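Local coordinates for protein thermosome subunit (PDB 3AQ1) that probably acts as an ATP-dependent group II chaperonin that binds unfolded proteins and promotes their folding, coupled to ATP hydrolysis, at residues A51-E56 against E393-I398; I73-Y78 against A462-L467; T91-I96 against K357-G362. All blocks are in the same frame, centred on the assembly; numbering follows the deposited sequence.

Contact 1: A51-E56 against E393-I398; sequences AVLSGE and EALEVI
With CG1 of Val-52 anti to the backbone N (chi1 172°) and CG of Leu-53 set the same way (174°), these two side chains of helix 45-65 meet the joint between helices 383-394 and 397-405. The packing belongs to the mainly helical equatorial domain of the group II chaperonin fold. At the joint a type I beta turn from Ala-394 to Val-397 connects the two helices and sets residues of both against helix 45-65.

The side chains of Val-52 and Val-397 cross, with their CG1 methyls in van der Waals contact. Leu-53 packs against the turn, its CD1 lying 3.7 Å from Ala-394 CB. Its CD2 is 3.8 Å from Leu-395 CD2, and on the other helix Ile-398 CD1 meets Leu-53 CB. Leu-369 of helix 364-378 and Ala-459 of helix 449-467 extend this apolar layer.

No hydrogen bond joins the two segments. Glu-56 contributes mainly the aliphatic part of its chain, bent at chi2 (53°), while its OE2 forms a salt bridge with Lys-60 one turn on. Behind the carboxylate along the chain, Glu-56 CG rests on Ala-394 CB at 3.6 Å, and OE1 passes 3.6 Å from Val-397 CG2.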
loop_
_atom_site.group_PDB
_atom_site.type_symbol
_atom_site.label_atom_id
_atom_site.label_comp_id
_atom_site.label_asym_id
_atom_site.label_seq_id
_atom_site.Cartn_x
_atom_site.Cartn_y
_atom_site.Cartn_z
ATOM N N ALA A 51 12.579 11.634 13.694
ATOM C CA ALA A 51 12.938 11.947 15.073
ATOM C C ALA A 51 14.435 12.147 15.273
ATOM O O ALA A 51 14.864 13.136 15.863
ATOM C CB ALA A 51 12.435 10.879 16.001
ATOM N N VAL A 52 15.232 11.199 14.808
ATOM C CA VAL A 52 16.672 11.292 14.987
ATOM C C VAL A 52 17.213 12.507 14.250
ATOM O O VAL A 52 18.105 13.207 14.743
ATOM C CB VAL A 52 17.402 10.011 14.489
ATOM C CG1 VAL A 52 18.911 10.201 14.513
ATOM C CG2 VAL A 52 17.002 8.821 15.327
ATOM N N LEU A 53 16.689 12.752 13.053
ATOM C CA LEU A 53 17.243 13.823 12.240
ATOM C C LEU A 53 16.800 15.172 12.797
ATOM O O LEU A 53 17.552 16.140 12.782
ATOM C CB LEU A 53 16.877 13.658 10.767
ATOM C CG LEU A 53 17.292 14.824 9.852
ATOM C CD1 LEU A 53 18.809 14.977 9.757
ATOM C CD2 LEU A 53 16.679 14.683 8.453
ATOM N N SER A 54 15.580 15.205 13.313
ATOM C CA SER A 54 15.038 16.378 13.974
ATOM C C SER A 54 15.848 16.805 15.222
ATOM O O SER A 54 16.197 17.980 15.369
ATOM C CB SER A 54 13.576 16.118 14.333
ATOM O OG SER A 54 13.031 17.183 15.086
ATOM N N GLY A 55 16.133 15.861 16.117
ATOM C CA GLY A 55 17.013 16.118 17.251
ATOM C C GLY A 55 18.346 16.724 16.839
ATOM O O GLY A 55 18.807 17.715 17.400
ATOM N N GLU A 56 18.951 16.132 15.826
ATOM C CA GLU A 56 20.223 16.577 15.311
ATOM C C GLU A 56 20.151 17.987 14.752
ATOM O O GLU A 56 21.062 18.786 14.944
ATOM C CB GLU A 56 20.673 15.622 14.212
ATOM C CG GLU A 56 22.159 15.559 14.052
ATOM C CD GLU A 56 22.835 15.256 15.365
ATOM O OE1 GLU A 56 22.222 14.545 16.204
ATOM O OE2 GLU A 56 23.971 15.740 15.550
ATOM N N GLU A 393 25.192 18.123 7.634
ATOM C CA GLU A 393 25.950 17.389 8.649
ATOM C C GLU A 393 25.052 16.491 9.480
ATOM O O GLU A 393 25.470 15.425 9.933
ATOM C CB GLU A 393 26.657 18.351 9.606
ATOM C CG GLU A 393 27.849 19.114 9.055
ATOM C CD GLU A 393 28.648 19.746 10.179
ATOM O OE1 GLU A 393 28.329 19.438 11.351
ATOM O OE2 GLU A 393 29.581 20.534 9.904
ATOM N N ALA A 394 23.829 16.949 9.711
ATOM C CA ALA A 394 22.891 16.220 10.545
ATOM C C ALA A 394 22.497 14.916 9.869
ATOM O O ALA A 394 22.272 13.895 10.535
ATOM C CB ALA A 394 21.671 17.072 10.829
ATOM N N LEU A 395 22.421 14.956 8.542
ATOM C CA LEU A 395 22.035 13.791 7.761
ATOM C C LEU A 395 22.832 12.538 8.139
ATOM O O LEU A 395 22.279 11.448 8.235
ATOM C CB LEU A 395 22.182 14.098 6.277
ATOM C CG LEU A 395 21.067 15.037 5.821
ATOM C CD1 LEU A 395 21.206 15.403 4.354
ATOM C CD2 LEU A 395 19.699 14.394 6.104
ATOM N N GLU A 396 24.129 12.695 8.373
ATOM C CA GLU A 396 24.979 11.549 8.665
ATOM C C GLU A 396 24.711 10.941 10.025
ATOM O O GLU A 396 25.365 9.988 10.417
ATOM C CB GLU A 396 26.450 11.907 8.542
ATOM C CG GLU A 396 26.880 12.166 7.113
ATOM C CD GLU A 396 28.374 12.442 6.982
ATOM O OE1 GLU A 396 28.966 13.116 7.877
ATOM O OE2 GLU A 396 28.939 11.985 5.963
ATOM N N VAL A 397 23.735 11.479 10.737
ATOM C CA VAL A 397 23.380 10.921 12.026
ATOM C C VAL A 397 22.648 9.595 11.819
ATOM O O VAL A 397 22.683 8.716 12.675
ATOM C CB VAL A 397 22.518 11.889 12.846
ATOM C CG1 VAL A 397 21.072 11.941 12.301
ATOM C CG2 VAL A 397 22.527 11.470 14.293
ATOM N N ILE A 398 22.005 9.451 10.666
ATOM C CA ILE A 398 21.272 8.228 10.335
ATOM C C ILE A 398 22.204 7.030 10.177
ATOM O O ILE A 398 22.018 6.019 10.843
ATOM C CB ILE A 398 20.357 8.406 9.068
ATOM C CG1 ILE A 398 19.028 9.063 9.434
ATOM C CG2 ILE A 398 20.027 7.080 8.454
ATOM C CD1 ILE A 398 19.154 10.426 10.041
#

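Contact 2: I73-Y78 against A462-L467; sequences IISEGY and ATVMIL
Thr-463 meets the ring of Tyr-78 at its edge, with Thr-463 CG2 in the ring plane and 3.7 Å from Tyr-78 CE2. The two side chains cross at about a right angle. One face of the same ring is covered from within its own helix: Ile-74 CG2 sits over the ring centre, 3.7 Å above the plane, so the aromatic group is bounded on two sides by methyls. That Ile-74 CG2 also serves the partner helix, touching Leu-467 CD1 at 3.9 Å.

Between these side chains the backbones come near each other at Ser-75 and Val-464, whose CA atoms, 5.3 Å apart, are the closest such pair. Val-464 CG2 packs 3.8 Å from Ser-75 CB and 3.6 Å from the carbonyl Ser-75 O, while Leu-467 CB lies 3.8 Å from Ser-75 OG.

The segments are parts of helices 71-92 and 449-467, an antiparallel pair in the equatorial domain of the group II chaperonin. Their local axes run at 166° to each other and approach to 9.6 Å.

The polar ends are held by residues outside the pair. Ser-75 OG, beside its backbone N (chi1 -59°), bonds to Ser-71 O one turn earlier. In Thr-463, chi1 of -69° turns OG1 back to Ala-459 O and presents CG2 to the tyrosine. Tyr-78 OH reaches across to Leu-57 O of helix 45-65, fixing the far end of the ring. That third helix also supplies Leu-64 and Ile-65 against Ile-74, Ala-61 against Tyr-78 and Leu-57 against Thr-463.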
loop_
_atom_site.group_PDB
_atom_site.type_symbol
_atom_site.label_atom_id
_atom_site.label_comp_id
_atom_site.label_asym_id
_atom_site.label_seq_id
_atom_site.Cartn_x
_atom_site.Cartn_y
_atom_site.Cartn_z
ATOM N N ILE A 73 16.972 32.988 10.446
ATOM C CA ILE A 73 17.842 32.676 9.312
ATOM C C ILE A 73 18.087 31.175 9.214
ATOM O O ILE A 73 18.065 30.603 8.123
ATOM C CB ILE A 73 19.210 33.401 9.434
ATOM C CG1 ILE A 73 19.063 34.895 9.133
ATOM C CG2 ILE A 73 20.239 32.783 8.507
ATOM C CD1 ILE A 73 20.329 35.716 9.396
ATOM N N ILE A 74 18.323 30.546 10.364
ATOM C CA ILE A 74 18.503 29.097 10.441
ATOM C C ILE A 74 17.306 28.366 9.854
ATOM O O ILE A 74 17.474 27.430 9.081
ATOM C CB ILE A 74 18.715 28.621 11.894
ATOM C CG1 ILE A 74 20.014 29.198 12.457
ATOM C CG2 ILE A 74 18.750 27.100 11.965
ATOM C CD1 ILE A 74 20.161 29.029 13.945
ATOM N N SER A 75 16.103 28.803 10.220
ATOM C CA SER A 75 14.869 28.208 9.713
ATOM C C SER A 75 14.783 28.223 8.191
ATOM O O SER A 75 14.457 27.202 7.579
ATOM C CB SER A 75 13.652 28.923 10.284
ATOM O OG SER A 75 13.657 28.861 11.690
ATOM N N GLU A 76 15.059 29.373 7.578
ATOM C CA GLU A 76 15.012 29.456 6.121
ATOM C C GLU A 76 16.115 28.629 5.480
ATOM O O GLU A 76 15.885 27.955 4.478
ATOM C CB GLU A 76 15.056 30.903 5.643
ATOM C CG GLU A 76 13.696 31.571 5.677
ATOM C CD GLU A 76 13.732 32.932 6.345
ATOM O OE1 GLU A 76 14.454 33.827 5.851
ATOM O OE2 GLU A 76 13.036 33.105 7.369
ATOM N N GLY A 77 17.306 28.668 6.073
ATOM C CA GLY A 77 18.403 27.820 5.639
ATOM C C GLY A 77 18.023 26.346 5.629
ATOM O O GLY A 77 18.230 25.646 4.640
ATOM N N TYR A 78 17.463 25.876 6.740
ATOM C CA TYR A 78 17.001 24.499 6.845
ATOM C C TYR A 78 15.936 24.188 5.796
ATOM O O TYR A 78 16.018 23.171 5.106
ATOM C CB TYR A 78 16.430 24.220 8.238
ATOM C CG TYR A 78 17.442 23.924 9.318
ATOM C CD1 TYR A 78 18.803 24.002 9.079
ATOM C CD2 TYR A 78 17.023 23.588 10.590
ATOM C CE1 TYR A 78 19.714 23.738 10.086
ATOM C CE2 TYR A 78 17.919 23.319 11.599
ATOM C CZ TYR A 78 19.259 23.392 11.345
ATOM O OH TYR A 78 20.136 23.118 12.368
ATOM N N ALA A 462 9.361 20.178 11.810
ATOM C CA ALA A 462 9.255 20.064 13.256
ATOM C C ALA A 462 10.297 20.932 13.938
ATOM O O ALA A 462 10.031 21.545 14.976
ATOM C CB ALA A 462 9.436 18.620 13.679
ATOM N N THR A 463 11.493 20.955 13.356
ATOM C CA THR A 463 12.609 21.709 13.906
ATOM C C THR A 463 12.326 23.189 13.749
ATOM O O THR A 463 12.482 23.970 14.686
ATOM C CB THR A 463 13.905 21.361 13.178
ATOM O OG1 THR A 463 14.264 20.018 13.497
ATOM C CG2 THR A 463 15.033 22.278 13.591
ATOM N N VAL A 464 11.895 23.562 12.555
ATOM C CA VAL A 464 11.595 24.948 12.254
ATOM C C VAL A 464 10.410 25.451 13.069
ATOM O O VAL A 464 10.396 26.584 13.528
ATOM C CB VAL A 464 11.335 25.125 10.764
ATOM C CG1 VAL A 464 10.430 26.307 10.515
ATOM C CG2 VAL A 464 12.668 25.269 10.033
ATOM N N MET A 465 9.422 24.600 13.270
ATOM C CA MET A 465 8.263 24.999 14.044
ATOM C C MET A 465 8.679 25.319 15.481
ATOM O O MET A 465 8.162 26.242 16.106
ATOM C CB MET A 465 7.210 23.896 14.005
ATOM C CG MET A 465 6.087 24.089 14.978
ATOM S SD MET A 465 4.545 23.511 14.292
ATOM C CE MET A 465 5.090 21.965 13.582
ATOM N N ILE A 466 9.628 24.555 15.994
ATOM C CA ILE A 466 10.140 24.746 17.339
ATOM C C ILE A 466 11.049 25.982 17.464
ATOM O O ILE A 466 11.089 26.624 18.510
ATOM C CB ILE A 466 10.913 23.500 17.769
ATOM C CG1 ILE A 466 9.943 22.326 17.913
ATOM C CG2 ILE A 466 11.730 23.763 19.039
ATOM C CD1 ILE A 466 10.550 21.100 18.541
ATOM N N LEU A 467 11.778 26.308 16.400
ATOM C CA LEU A 467 12.671 27.463 16.402
ATOM C C LEU A 467 11.916 28.793 16.329
ATOM O O LEU A 467 12.266 29.772 16.999
ATOM C CB LEU A 467 13.636 27.388 15.220
ATOM C CG LEU A 467 14.705 26.304 15.237
ATOM C CD1 LEU A 467 15.519 26.383 13.969
ATOM C CD2 LEU A 467 15.604 26.462 16.459
#

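Contact 3: T91-I96 against K357-G362; sequences TITIAI and KVVVGG
Strands 94-95 and 357-360 are neighbours in a small antiparallel sheet of the chaperonin's equatorial domain, with strand 446-448 along the other side of 357-360. Two nearly straight backbone bonds make Ile-94 and Val-358 a hydrogen-bonded pair: Ile-94 N to Val-358 O at 3.0 Å (170° at the hydrogen) and Val-358 N to Ile-94 O at 2.9 Å (164°). Lys-357 CA also approaches Ile-94 O, at 3.3 Å, in a CA-H...O contact.

Thr-93, just past the end of helix 71-92, points its side chain toward strand 357-360. Its OG1, placed between the backbone N and carbonyl carbon (chi1 41°), bonds to Leu-89 O and touches Lys-357 CD at 3.4 Å; the lysine's NZ goes on to a salt bridge with Glu-90. With an alanine here the hydroxyl and methyl are gone, which is likely to leave Leu-89 O without its side-chain donor and to open a gap beside Val-359, whose CG2 is 4.0 Å from Thr-93 CG2.

Ile-94 and Val-358 share the sheet face covered by Trp-441. Val-358 is also covered by Ile-107 of helix 101-109 and Val-352 of helix 332-355. There, Val-358 CG1 meets Ile-96 CG1 at 3.8 Å.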
loop_
_atom_site.group_PDB
_atom_site.type_symbol
_atom_site.label_atom_id
_atom_site.label_comp_id
_atom_site.label_asym_id
_atom_site.label_seq_id
_atom_site.Cartn_x
_atom_site.Cartn_y
_atom_site.Cartn_z
ATOM N N THR A 91 17.623 12.987 -8.385
ATOM C CA THR A 91 18.807 12.783 -9.206
ATOM C C THR A 91 19.515 11.462 -8.904
ATOM O O THR A 91 20.122 10.880 -9.787
ATOM C CB THR A 91 19.797 13.978 -9.059
ATOM O OG1 THR A 91 19.419 15.037 -9.955
ATOM C CG2 THR A 91 21.242 13.547 -9.346
ATOM N N ILE A 92 19.430 10.979 -7.665
ATOM C CA ILE A 92 20.158 9.766 -7.265
ATOM C C ILE A 92 19.274 8.535 -7.039
ATOM O O ILE A 92 19.751 7.494 -6.582
ATOM C CB ILE A 92 20.973 9.998 -5.987
ATOM C CG1 ILE A 92 20.072 9.911 -4.758
ATOM C CG2 ILE A 92 21.647 11.348 -6.039
ATOM C CD1 ILE A 92 20.829 9.757 -3.466
ATOM N N THR A 93 17.989 8.656 -7.352
ATOM C CA THR A 93 17.059 7.546 -7.197
ATOM C C THR A 93 17.147 6.591 -8.366
ATOM O O THR A 93 17.640 6.948 -9.432
ATOM C CB THR A 93 15.621 8.034 -7.119
ATOM O OG1 THR A 93 15.433 9.075 -8.080
ATOM C CG2 THR A 93 15.326 8.575 -5.750
ATOM N N ILE A 94 16.653 5.377 -8.151
ATOM C CA ILE A 94 16.605 4.348 -9.181
ATOM C C ILE A 94 15.193 4.306 -9.714
ATOM O O ILE A 94 14.247 4.234 -8.937
ATOM C CB ILE A 94 16.935 2.981 -8.582
ATOM C CG1 ILE A 94 18.290 3.037 -7.862
ATOM C CG2 ILE A 94 16.874 1.897 -9.646
ATOM C CD1 ILE A 94 18.802 1.702 -7.407
ATOM N N ALA A 95 15.048 4.365 -11.034
ATOM C CA ALA A 95 13.722 4.427 -11.659
ATOM C C ALA A 95 13.090 3.056 -11.808
ATOM O O ALA A 95 13.745 2.087 -12.215
ATOM C CB ALA A 95 13.774 5.138 -13.018
ATOM N N ILE A 96 11.807 2.988 -11.477
ATOM C CA ILE A 96 11.070 1.741 -11.546
ATOM C C ILE A 96 9.798 1.938 -12.348
ATOM O O ILE A 96 8.935 2.721 -11.970
ATOM C CB ILE A 96 10.729 1.219 -10.141
ATOM C CG1 ILE A 96 12.009 1.071 -9.336
ATOM C CG2 ILE A 96 10.013 -0.130 -10.224
ATOM C CD1 ILE A 96 12.908 -0.036 -9.864
ATOM N N LYS A 357 10.104 5.762 -8.483
ATOM C CA LYS A 357 11.488 5.756 -8.036
ATOM C C LYS A 357 11.614 5.074 -6.682
ATOM O O LYS A 357 10.685 5.106 -5.868
ATOM C CB LYS A 357 12.029 7.187 -7.963
ATOM C CG LYS A 357 11.394 8.133 -8.994
ATOM C CD LYS A 357 12.338 9.234 -9.453
ATOM C CE LYS A 357 11.588 10.355 -10.159
ATOM N NZ LYS A 357 10.713 11.116 -9.215
ATOM N N VAL A 358 12.755 4.429 -6.456
ATOM C CA VAL A 358 13.083 3.919 -5.132
ATOM C C VAL A 358 14.461 4.399 -4.724
ATOM O O VAL A 358 15.298 4.725 -5.573
ATOM C CB VAL A 358 13.097 2.393 -5.074
ATOM C CG1 VAL A 358 11.820 1.838 -5.626
ATOM C CG2 VAL A 358 14.283 1.863 -5.846
ATOM N N VAL A 359 14.673 4.437 -3.411
ATOM C CA VAL A 359 15.960 4.749 -2.808
ATOM C C VAL A 359 16.485 3.445 -2.243
ATOM O O VAL A 359 15.700 2.555 -1.937
ATOM C CB VAL A 359 15.787 5.737 -1.638
ATOM C CG1 VAL A 359 17.114 6.044 -0.996
ATOM C CG2 VAL A 359 15.140 7.008 -2.118
ATOM N N VAL A 360 17.797 3.306 -2.111
ATOM C CA VAL A 360 18.321 2.165 -1.373
ATOM C C VAL A 360 18.711 2.611 0.015
ATOM O O VAL A 360 18.908 3.801 0.242
ATOM C CB VAL A 360 19.501 1.513 -2.070
ATOM C CG1 VAL A 360 18.984 0.601 -3.158
ATOM C CG2 VAL A 360 20.436 2.579 -2.630
ATOM N N GLY A 361 18.830 1.653 0.932
ATOM C CA GLY A 361 18.941 1.956 2.349
ATOM C C GLY A 361 20.344 1.898 2.918
ATOM O O GLY A 361 21.323 2.134 2.210
ATOM N N GLY A 362 20.435 1.606 4.213
ATOM C CA GLY A 362 21.713 1.460 4.885
ATOM C C GLY A 362 22.498 2.754 5.009
ATOM O O GLY A 362 23.730 2.749 5.157
#

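The three contacts tie early parts of the sequence to late ones, as expected of an equatorial domain built from both ends of the chain. Contacts 1 and 2 adjoin, with centres 14 Å apart: Ser-54 O packs 3.4 Å from Thr-463 OG1, so helix 449-467 links them. Contact 3 uses the far end of the helix that carries 73-78, and its nearest atoms are about 17 Å from contact 2 but only about 6 Å from contact 1. Strand 357-360 runs into a glycine-rich segment, and the helix of contact 1 begins with the Gly-Asp-Gly-Thr-Thr motif; contacts 1 and 3 therefore probably lie beside the nucleotide pocket, as in related group II chaperonins.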